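Local coordinates for surface protein SPB1 (Streptococcus agalactiae, PDB 4UZG) that builds the shaft of the group B streptococcus type 2b pilus as its backbone subunit, probably joined covalently to its neighbours by a sortase, at residues Y11-T16 / G129-G134; V256-G261 / L271-T276; T235-E240 / D251-V256. One frame throughout, in Å; residues are numbered along the deposited sequence.

Contact 1 (Y11-T16 / G129-G134); sequences YSVGDT and GVLKSG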
loop_
_atom_site.group_PDB
_atom_site.type_symbol
_atom_site.label_atom_id
_atom_site.label_comp_id
_atom_site.label_asym_id
_atom_site.label_seq_id
_atom_site.Cartn_x
_atom_site.Cartn_y
_atom_site.Cartn_z
ATOM N N TYR A 11 -2.655 -3.286 2.405
ATOM C CA TYR A 11 -1.323 -3.812 2.648
ATOM C C TYR A 11 -0.960 -3.637 4.108
ATOM O O TYR A 11 -1.513 -2.785 4.793
ATOM C CB TYR A 11 -0.284 -3.033 1.825
ATOM C CG TYR A 11 -0.467 -3.146 0.337
ATOM C CD1 TYR A 11 0.118 -4.175 -0.379
ATOM C CD2 TYR A 11 -1.229 -2.224 -0.363
ATOM C CE1 TYR A 11 -0.065 -4.284 -1.756
ATOM C CE2 TYR A 11 -1.411 -2.320 -1.737
ATOM C CZ TYR A 11 -0.838 -3.348 -2.425
ATOM O OH TYR A 11 -1.048 -3.401 -3.783
ATOM N N SER A 12 0.003 -4.413 4.567
ATOM C CA SER A 12 0.724 -4.114 5.801
ATOM C C SER A 12 1.992 -3.344 5.469
ATOM O O SER A 12 2.609 -3.532 4.417
ATOM C CB SER A 12 1.118 -5.380 6.563
ATOM O OG SER A 12 -0.013 -5.990 7.145
ATOM N N VAL A 13 2.398 -2.472 6.396
ATOM C CA VAL A 13 3.684 -1.803 6.308
ATOM C C VAL A 13 4.782 -2.839 6.074
ATOM O O VAL A 13 4.814 -3.891 6.717
ATOM C CB VAL A 13 3.898 -0.939 7.563
ATOM C CG1 VAL A 13 5.346 -0.497 7.695
ATOM C CG2 VAL A 13 2.963 0.270 7.523
ATOM N N GLY A 14 5.649 -2.551 5.115
ATOM C CA GLY A 14 6.706 -3.442 4.676
ATOM C C GLY A 14 6.372 -4.288 3.457
ATOM O O GLY A 14 7.278 -4.881 2.857
ATOM N N ASP A 15 5.097 -4.342 3.086
ATOM C CA ASP A 15 4.687 -5.146 1.936
ATOM C C ASP A 15 5.173 -4.511 0.622
ATOM O O ASP A 15 5.329 -3.296 0.484
ATOM C CB ASP A 15 3.168 -5.271 1.835
ATOM C CG ASP A 15 2.528 -6.213 2.837
ATOM O OD1 ASP A 15 3.227 -6.874 3.628
ATOM O OD2 ASP A 15 1.275 -6.275 2.790
ATOM N N THR A 16 5.371 -5.384 -0.349
ATOM C CA THR A 16 5.593 -4.981 -1.731
ATOM C C THR A 16 4.248 -4.641 -2.370
ATOM O O THR A 16 3.316 -5.458 -2.368
ATOM C CB THR A 16 6.265 -6.103 -2.510
ATOM O OG1 THR A 16 7.517 -6.388 -1.890
ATOM C CG2 THR A 16 6.489 -5.707 -3.971
ATOM N N GLY A 129 6.863 -0.931 -5.310
ATOM C CA GLY A 129 7.370 -0.127 -4.220
ATOM C C GLY A 129 7.145 -0.881 -2.919
ATOM O O GLY A 129 6.538 -1.956 -2.908
ATOM N N VAL A 130 7.629 -0.319 -1.827
ATOM C CA VAL A 130 7.494 -0.915 -0.497
ATOM C C VAL A 130 6.800 0.074 0.432
ATOM O O VAL A 130 7.220 1.226 0.555
ATOM C CB VAL A 130 8.860 -1.349 0.071
ATOM C CG1 VAL A 130 8.707 -1.883 1.498
ATOM C CG2 VAL A 130 9.516 -2.396 -0.825
ATOM N N LEU A 131 5.705 -0.360 1.061
ATOM C CA LEU A 131 4.973 0.488 1.982
ATOM C C LEU A 131 5.804 0.730 3.237
ATOM O O LEU A 131 6.362 -0.228 3.795
ATOM C CB LEU A 131 3.631 -0.168 2.334
ATOM C CG LEU A 131 2.646 0.668 3.154
ATOM C CD1 LEU A 131 2.205 1.896 2.380
ATOM C CD2 LEU A 131 1.451 -0.161 3.552
ATOM N N LYS A 132 5.858 1.970 3.712
ATOM C CA LYS A 132 6.674 2.324 4.857
ATOM C C LYS A 132 5.831 2.973 5.947
ATOM O O LYS A 132 4.629 3.184 5.787
ATOM C CB LYS A 132 7.812 3.266 4.412
ATOM C CG LYS A 132 8.742 2.695 3.361
ATOM C CD LYS A 132 9.602 1.545 3.878
ATOM C CE LYS A 132 10.558 1.049 2.795
ATOM N NZ LYS A 132 11.458 -0.022 3.255
ATOM N N SER A 133 6.460 3.301 7.075
ATOM C CA SER A 133 5.721 3.661 8.273
ATOM C C SER A 133 4.957 4.973 8.212
ATOM O O SER A 133 4.080 5.208 9.043
ATOM C CB SER A 133 6.656 3.701 9.472
ATOM O OG SER A 133 7.494 4.823 9.365
ATOM N N GLY A 134 5.298 5.856 7.267
ATOM C CA GLY A 134 4.613 7.122 7.157
ATOM C C GLY A 134 3.230 7.063 6.542
ATOM O O GLY A 134 2.510 8.044 6.555
#

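Contact 2 (V256-G261 / L271-T276); sequences VILGDG and LLVNPT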
loop_
_atom_site.group_PDB
_atom_site.type_symbol
_atom_site.label_atom_id
_atom_site.label_comp_id
_atom_site.label_asym_id
_atom_site.label_seq_id
_atom_site.Cartn_x
_atom_site.Cartn_y
_atom_site.Cartn_z
ATOM N N VAL A 256 -10.609 -9.666 16.240
ATOM C CA VAL A 256 -10.803 -8.312 15.732
ATOM C C VAL A 256 -10.667 -8.364 14.209
ATOM O O VAL A 256 -9.629 -8.765 13.686
ATOM C CB VAL A 256 -9.743 -7.352 16.274
ATOM C CG1 VAL A 256 -9.973 -5.950 15.708
ATOM C CG2 VAL A 256 -9.689 -7.343 17.758
ATOM N N ILE A 257 -11.712 -7.941 13.505
ATOM C CA ILE A 257 -11.695 -7.881 12.057
ATOM C C ILE A 257 -11.365 -6.466 11.597
ATOM O O ILE A 257 -11.932 -5.478 12.061
ATOM C CB ILE A 257 -13.027 -8.359 11.474
ATOM C CG1 ILE A 257 -13.193 -9.855 11.783
ATOM C CG2 ILE A 257 -13.078 -8.102 9.969
ATOM C CD1 ILE A 257 -14.530 -10.406 11.443
ATOM N N LEU A 258 -10.453 -6.407 10.640
ATOM C CA LEU A 258 -10.057 -5.192 10.012
ATOM C C LEU A 258 -10.488 -5.325 8.539
ATOM O O LEU A 258 -10.200 -6.323 7.872
ATOM C CB LEU A 258 -8.551 -5.139 10.209
ATOM C CG LEU A 258 -7.844 -3.852 9.900
ATOM C CD1 LEU A 258 -8.417 -2.600 10.595
ATOM C CD2 LEU A 258 -6.377 -4.003 10.242
ATOM N N GLY A 259 -11.198 -4.322 8.038
ATOM C CA GLY A 259 -11.747 -4.378 6.692
ATOM C C GLY A 259 -13.163 -4.931 6.663
ATOM O O GLY A 259 -13.915 -4.771 7.620
ATOM N N ASP A 260 -13.544 -5.575 5.562
ATOM C CA ASP A 260 -14.897 -6.107 5.430
ATOM C C ASP A 260 -15.249 -6.985 6.610
ATOM O O ASP A 260 -14.491 -7.883 6.965
ATOM C CB ASP A 260 -15.033 -6.939 4.149
ATOM C CG ASP A 260 -14.998 -6.098 2.883
ATOM O OD1 ASP A 260 -15.298 -4.891 2.963
ATOM O OD2 ASP A 260 -14.684 -6.664 1.813
ATOM N N GLY A 261 -16.393 -6.717 7.221
ATOM C CA GLY A 261 -16.820 -7.461 8.395
ATOM C C GLY A 261 -16.447 -6.823 9.729
ATOM O O GLY A 261 -16.804 -7.325 10.787
ATOM N N LEU A 271 -11.445 0.250 8.145
ATOM C CA LEU A 271 -9.983 0.139 8.319
ATOM C C LEU A 271 -9.476 0.859 9.570
ATOM O O LEU A 271 -8.279 0.870 9.813
ATOM C CB LEU A 271 -9.255 0.619 7.064
ATOM C CG LEU A 271 -9.411 -0.300 5.853
ATOM C CD1 LEU A 271 -8.726 0.363 4.661
ATOM C CD2 LEU A 271 -8.824 -1.677 6.130
ATOM N N LEU A 272 -10.381 1.426 10.354
ATOM C CA LEU A 272 -10.041 2.096 11.602
ATOM C C LEU A 272 -10.931 1.489 12.683
ATOM O O LEU A 272 -12.080 1.896 12.843
ATOM C CB LEU A 272 -10.246 3.613 11.518
ATOM C CG LEU A 272 -9.464 4.341 10.432
ATOM C CD1 LEU A 272 -9.892 5.799 10.388
ATOM C CD2 LEU A 272 -7.977 4.222 10.647
ATOM N N VAL A 273 -10.417 0.497 13.406
ATOM C CA VAL A 273 -11.262 -0.257 14.321
ATOM C C VAL A 273 -10.794 -0.054 15.765
ATOM O O VAL A 273 -9.634 0.270 16.043
ATOM C CB VAL A 273 -11.352 -1.766 13.947
ATOM C CG1 VAL A 273 -11.876 -1.949 12.544
ATOM C CG2 VAL A 273 -10.045 -2.482 14.104
ATOM N N ASN A 274 -11.739 -0.256 16.682
ATOM C CA ASN A 274 -11.574 0.112 18.077
ATOM C C ASN A 274 -12.114 -0.955 19.017
ATOM O O ASN A 274 -13.060 -0.704 19.766
ATOM C CB ASN A 274 -12.325 1.410 18.356
ATOM C CG ASN A 274 -11.871 2.543 17.484
ATOM O OD1 ASN A 274 -10.972 3.316 17.850
ATOM N ND2 ASN A 274 -12.490 2.663 16.310
ATOM N N PRO A 275 -11.509 -2.150 19.035
ATOM C CA PRO A 275 -11.968 -3.177 19.971
ATOM C C PRO A 275 -11.754 -2.778 21.435
ATOM O O PRO A 275 -10.733 -2.166 21.773
ATOM C CB PRO A 275 -11.076 -4.376 19.610
ATOM C CG PRO A 275 -9.837 -3.762 19.039
ATOM C CD PRO A 275 -10.370 -2.614 18.229
ATOM N N THR A 276 -12.703 -3.164 22.287
ATOM C CA THR A 276 -12.582 -3.038 23.733
ATOM C C THR A 276 -12.396 -4.434 24.304
ATOM O O THR A 276 -13.152 -5.347 23.970
ATOM C CB THR A 276 -13.857 -2.394 24.323
ATOM O OG1 THR A 276 -13.981 -1.060 23.833
ATOM C CG2 THR A 276 -13.808 -2.342 25.823
#

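Contact 3 (T235-E240 / D251-V256); sequences TYYLVE and DNSQKV. With EDO (1,2-ethanediol), chain B.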
loop_
_atom_site.group_PDB
_atom_site.type_symbol
_atom_site.label_atom_id
_atom_site.label_comp_id
_atom_site.label_asym_id
_atom_site.label_seq_id
_atom_site.Cartn_x
_atom_site.Cartn_y
_atom_site.Cartn_z
ATOM N N THR A 235 -8.426 -10.937 9.677
ATOM C CA THR A 235 -8.911 -11.305 11.007
ATOM C C THR A 235 -7.710 -11.499 11.929
ATOM O O THR A 235 -6.814 -12.279 11.619
ATOM C CB THR A 235 -9.731 -12.604 10.961
ATOM O OG1 THR A 235 -10.804 -12.443 10.039
ATOM C CG2 THR A 235 -10.297 -12.934 12.338
ATOM N N TYR A 236 -7.686 -10.788 13.044
ATOM C CA TYR A 236 -6.591 -10.822 13.987
ATOM C C TYR A 236 -7.123 -11.201 15.356
ATOM O O TYR A 236 -8.332 -11.174 15.597
ATOM C CB TYR A 236 -5.897 -9.446 14.021
ATOM C CG TYR A 236 -5.310 -9.060 12.685
ATOM C CD1 TYR A 236 -4.047 -9.492 12.325
ATOM C CD2 TYR A 236 -6.029 -8.316 11.755
ATOM C CE1 TYR A 236 -3.495 -9.175 11.076
ATOM C CE2 TYR A 236 -5.502 -8.004 10.519
ATOM C CZ TYR A 236 -4.219 -8.416 10.177
ATOM O OH TYR A 236 -3.648 -8.122 8.953
ATOM N N TYR A 237 -6.208 -11.528 16.259
ATOM C CA TYR A 237 -6.581 -11.980 17.593
ATOM C C TYR A 237 -5.707 -11.302 18.626
ATOM O O TYR A 237 -4.477 -11.343 18.550
ATOM C CB TYR A 237 -6.439 -13.510 17.696
ATOM C CG TYR A 237 -7.398 -14.223 16.766
ATOM C CD1 TYR A 237 -7.045 -14.509 15.453
ATOM C CD2 TYR A 237 -8.680 -14.549 17.185
ATOM C CE1 TYR A 237 -7.937 -15.115 14.579
ATOM C CE2 TYR A 237 -9.591 -15.157 16.308
ATOM C CZ TYR A 237 -9.201 -15.441 15.010
ATOM O OH TYR A 237 -10.114 -16.035 14.162
ATOM N N LEU A 238 -6.360 -10.686 19.605
ATOM C CA LEU A 238 -5.674 -9.994 20.688
ATOM C C LEU A 238 -5.392 -10.991 21.794
ATOM O O LEU A 238 -6.328 -11.550 22.363
ATOM C CB LEU A 238 -6.549 -8.876 21.236
ATOM C CG LEU A 238 -7.094 -7.873 20.200
ATOM C CD1 LEU A 238 -8.014 -6.856 20.852
ATOM C CD2 LEU A 238 -6.020 -7.193 19.436
ATOM N N VAL A 239 -4.124 -11.205 22.101
ATOM C CA VAL A 239 -3.704 -12.189 23.087
ATOM C C VAL A 239 -3.096 -11.451 24.287
ATOM O O VAL A 239 -2.057 -10.804 24.166
ATOM C CB VAL A 239 -2.686 -13.159 22.490
ATOM C CG1 VAL A 239 -2.189 -14.153 23.520
ATOM C CG2 VAL A 239 -3.267 -13.893 21.280
ATOM N N GLU A 240 -3.736 -11.558 25.444
ATOM C CA GLU A 240 -3.214 -10.938 26.640
ATOM C C GLU A 240 -2.102 -11.799 27.208
ATOM O O GLU A 240 -2.289 -12.986 27.489
ATOM C CB GLU A 240 -4.311 -10.749 27.668
ATOM C CG GLU A 240 -3.876 -9.884 28.810
ATOM C CD GLU A 240 -4.999 -9.615 29.797
ATOM O OE1 GLU A 240 -5.420 -10.537 30.518
ATOM O OE2 GLU A 240 -5.433 -8.443 29.869
ATOM N N ASP A 251 -8.031 -16.022 29.473
ATOM C CA ASP A 251 -7.692 -17.333 28.918
ATOM C C ASP A 251 -7.675 -17.325 27.413
ATOM O O ASP A 251 -6.886 -18.036 26.769
ATOM C CB ASP A 251 -8.719 -18.391 29.348
ATOM C CG ASP A 251 -8.592 -18.798 30.806
ATOM O OD1 ASP A 251 -7.512 -18.606 31.402
ATOM O OD2 ASP A 251 -9.586 -19.334 31.350
ATOM N N ASN A 252 -8.582 -16.562 26.832
ATOM C CA ASN A 252 -8.808 -16.697 25.404
ATOM C C ASN A 252 -8.585 -15.377 24.737
ATOM O O ASN A 252 -8.623 -14.302 25.369
ATOM C CB ASN A 252 -10.201 -17.222 25.073
ATOM C CG ASN A 252 -10.413 -18.666 25.537
ATOM O OD1 ASN A 252 -11.369 -18.959 26.246
ATOM N ND2 ASN A 252 -9.510 -19.568 25.136
ATOM N N SER A 253 -8.259 -15.478 23.459
ATOM C CA SER A 253 -7.983 -14.298 22.696
ATOM C C SER A 253 -9.284 -13.648 22.265
ATOM O O SER A 253 -10.362 -14.231 22.381
ATOM C CB SER A 253 -7.111 -14.646 21.500
ATOM O OG SER A 253 -7.835 -15.432 20.574
ATOM N N GLN A 254 -9.174 -12.419 21.784
ATOM C CA GLN A 254 -10.324 -11.693 21.267
ATOM C C GLN A 254 -10.146 -11.424 19.780
ATOM O O GLN A 254 -9.182 -10.791 19.365
ATOM C CB GLN A 254 -10.528 -10.389 22.013
ATOM C CG GLN A 254 -11.751 -9.646 21.554
ATOM C CD GLN A 254 -12.140 -8.526 22.501
ATOM O OE1 GLN A 254 -12.051 -8.682 23.711
ATOM N NE2 GLN A 254 -12.536 -7.386 21.952
ATOM N N LYS A 255 -11.101 -11.884 18.978
ATOM C CA LYS A 255 -11.079 -11.662 17.539
ATOM C C LYS A 255 -11.363 -10.204 17.192
ATOM O O LYS A 255 -12.273 -9.595 17.764
ATOM C CB LYS A 255 -12.133 -12.555 16.895
ATOM C CG LYS A 255 -12.112 -12.494 15.372
ATOM C CD LYS A 255 -13.005 -13.553 14.733
ATOM C CE LYS A 255 -14.446 -13.338 14.992
ATOM N NZ LYS A 255 -15.197 -14.457 14.328
ATOM N N VAL A 256 -10.609 -9.666 16.240
ATOM C CA VAL A 256 -10.803 -8.312 15.732
ATOM C C VAL A 256 -10.667 -8.364 14.209
ATOM O O VAL A 256 -9.629 -8.765 13.686
ATOM C CB VAL A 256 -9.743 -7.352 16.274
ATOM C CG1 VAL A 256 -9.973 -5.950 15.708
ATOM C CG2 VAL A 256 -9.689 -7.343 17.758
HETATM C C1 EDO B . -5.577 -12.713 7.724
HETATM O O1 EDO B . -6.929 -12.730 8.123
HETATM C C2 EDO B . -4.782 -11.841 8.678
HETATM O O2 EDO B . -4.722 -12.414 9.967
HETATM O O HOH W 1 -7.600 -11.100 25.019
HETATM O O HOH W 2 -5.971 -13.292 25.878
#

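Contact 1 (Y11-T16 / G129-G134)
Gly-14 N donates to Leu-131 O over 2.8 Å, and Leu-131 N donates in return to Asp-15 O at 3.0 Å. Asp-15 O also takes a CA-H...O contact from Val-130 CA at 3.4 Å. Residues 12 to 15 form a type II beta turn with Gly-14 at its third position (phi 96°), closed by Asp-15 N to Ser-12 O. The Asp-15 carboxylate folds back over the turn, where OD2 accepts Ser-12 N at 2.9 Å from above its plane. Leu-131, CG anti to the backbone N (chi1 -172°), sends CD2 against Ser-12 O at 3.7 Å and against Tyr-11 CB at 3.8 Å. Val-13 CG2 rests on Lys-132 O, while its CG1 lies by Ser-133 N. Thr-16 and Val-130 then form a non-hydrogen-bonded antiparallel pair where strands 16-26 and 121-131 adjoin. Outside the two segments, Ser-12 OG bonds Lys-232 N, and the Val-13 backbone bonds Gly-230 and the calcium ligand Val-207. The turn is thus bonded internally, to Leu-131 and to these later residues, consistent with a link between the ten-stranded sheet and the prealbumin-like domain.

Contact 2 (V256-G261 / L271-T276)
Val-273 stands among the apolar side chains that carry most of this contact, its CG2 against Val-256 CG1 at 3.8 Å and Leu-258 CD1 at 3.9 Å. With CG1 at chi1 -58°, CG2 falls between the backbone N and the carbonyl carbon of Val-273. The two valines pass one another with opposite headings. The other branch of Val-256 is turned to the proline: its CG2 lies 3.8 Å from Pro-275 CB and touches the ring CG as well, the two side chains crossing at about a right angle. At the far end Leu-271 curls its CD2 over the backbone of Gly-259, 4.0 Å from its CA, and only loosely approaches Leu-258.

These residues lie in the interior between the two sheets of a prealbumin-like domain of the transthyretin clan. Strand 254-258 is the outermost strand of a four-stranded antiparallel sheet, and strand 273-279 is an edge of a separate three-stranded sheet, so the side chains bridge two layers of a beta sandwich.

Methyl groups on carbonyl oxygens form the second kind of contact. Val-273 CG1 sits 3.6 Å from Ile-257 O, and Leu-258 CD1, carried across with CG anti to the backbone N (chi1 -168°), lies 3.6 Å from Leu-271 O.

No hydrogen bond joins the two segments, whose chains run in nearly opposite directions. Backbone polar groups pair with other strands instead: Leu-258 with Gly-234, and Leu-271 with Gln-170 of strand 169-177.

Contact 3 (T235-E240 / D251-V256)
Leu-238 and Val-256 pack closely on the buried face of these strands, Leu-238 CD1 meeting Val-256 CG2 at 3.6 Å with the side chains crossing obliquely. Leu-238 CG, anti to its own carbonyl carbon (chi1 -53°), presses on the same methyl group. This face also receives Leu-191 of strand 188-192, and Ile-173 and Val-277 of the opposing sheet. The ring of Tyr-236 belongs to it too, and at its end lies an ethanediol, probably from the crystallisation liquor: O1 takes Thr-235 N, while O2 gives to Thr-235 O (2.7 Å) and sits over one face of the ring, nearer its margin than its centre. The backbones are bonded in two reciprocal pairs: Tyr-236 N gives to Val-256 O and Val-256 N to Tyr-236 O (2.8 Å), then Leu-238 N to Gln-254 O, almost straight at 173°, and Gln-254 N to Leu-238 O.

The face of Tyr-237 and Lys-255 is the more exposed one. The ring runs alongside the lysine chain, its CE2 3.7 Å from Lys-255 CB. The lysine's CG reaches Thr-235 CG2 at 3.6 Å before the chain bends at chi3 (67°). Ser-253 OG approaches the ring of Tyr-237 obliquely, 3.6 Å from CD2. Past Ser-253 direct pairing gives way to water: one molecule accepts from Glu-240 N, its oxygen lying 2.9 Å from Asn-252 O.

With one buried and one more exposed face, this is an antiparallel beta hairpin with a long connection, ending in the edge strand of a prealbumin-like sandwich.

Overall arrangement
Contacts 2 and 3 are neighbours in one domain, their centres 12 Å apart, and they share Val-256. Contact 3 pairs strand 254-258 within its sheet, whereas contact 2 packs that strand on the facing sheet. They also touch through Pro-275 CG and Leu-238 CD1, 4.0 Å apart, and through a probable hydrogen bond between Gln-254 NE2 and Thr-276 O (2.9 Å). Contact 1 lies toward the ten-stranded sheet, about 20 Å from contact 2 and 24 Å from contact 3 between centres; with nearest atoms about 7 Å and 5 Å away, it touches neither. A calcium ion lies about 5 Å from the Asp-15 side chain; the Tyr-236 side chain is about 11 Å from a calcium ion.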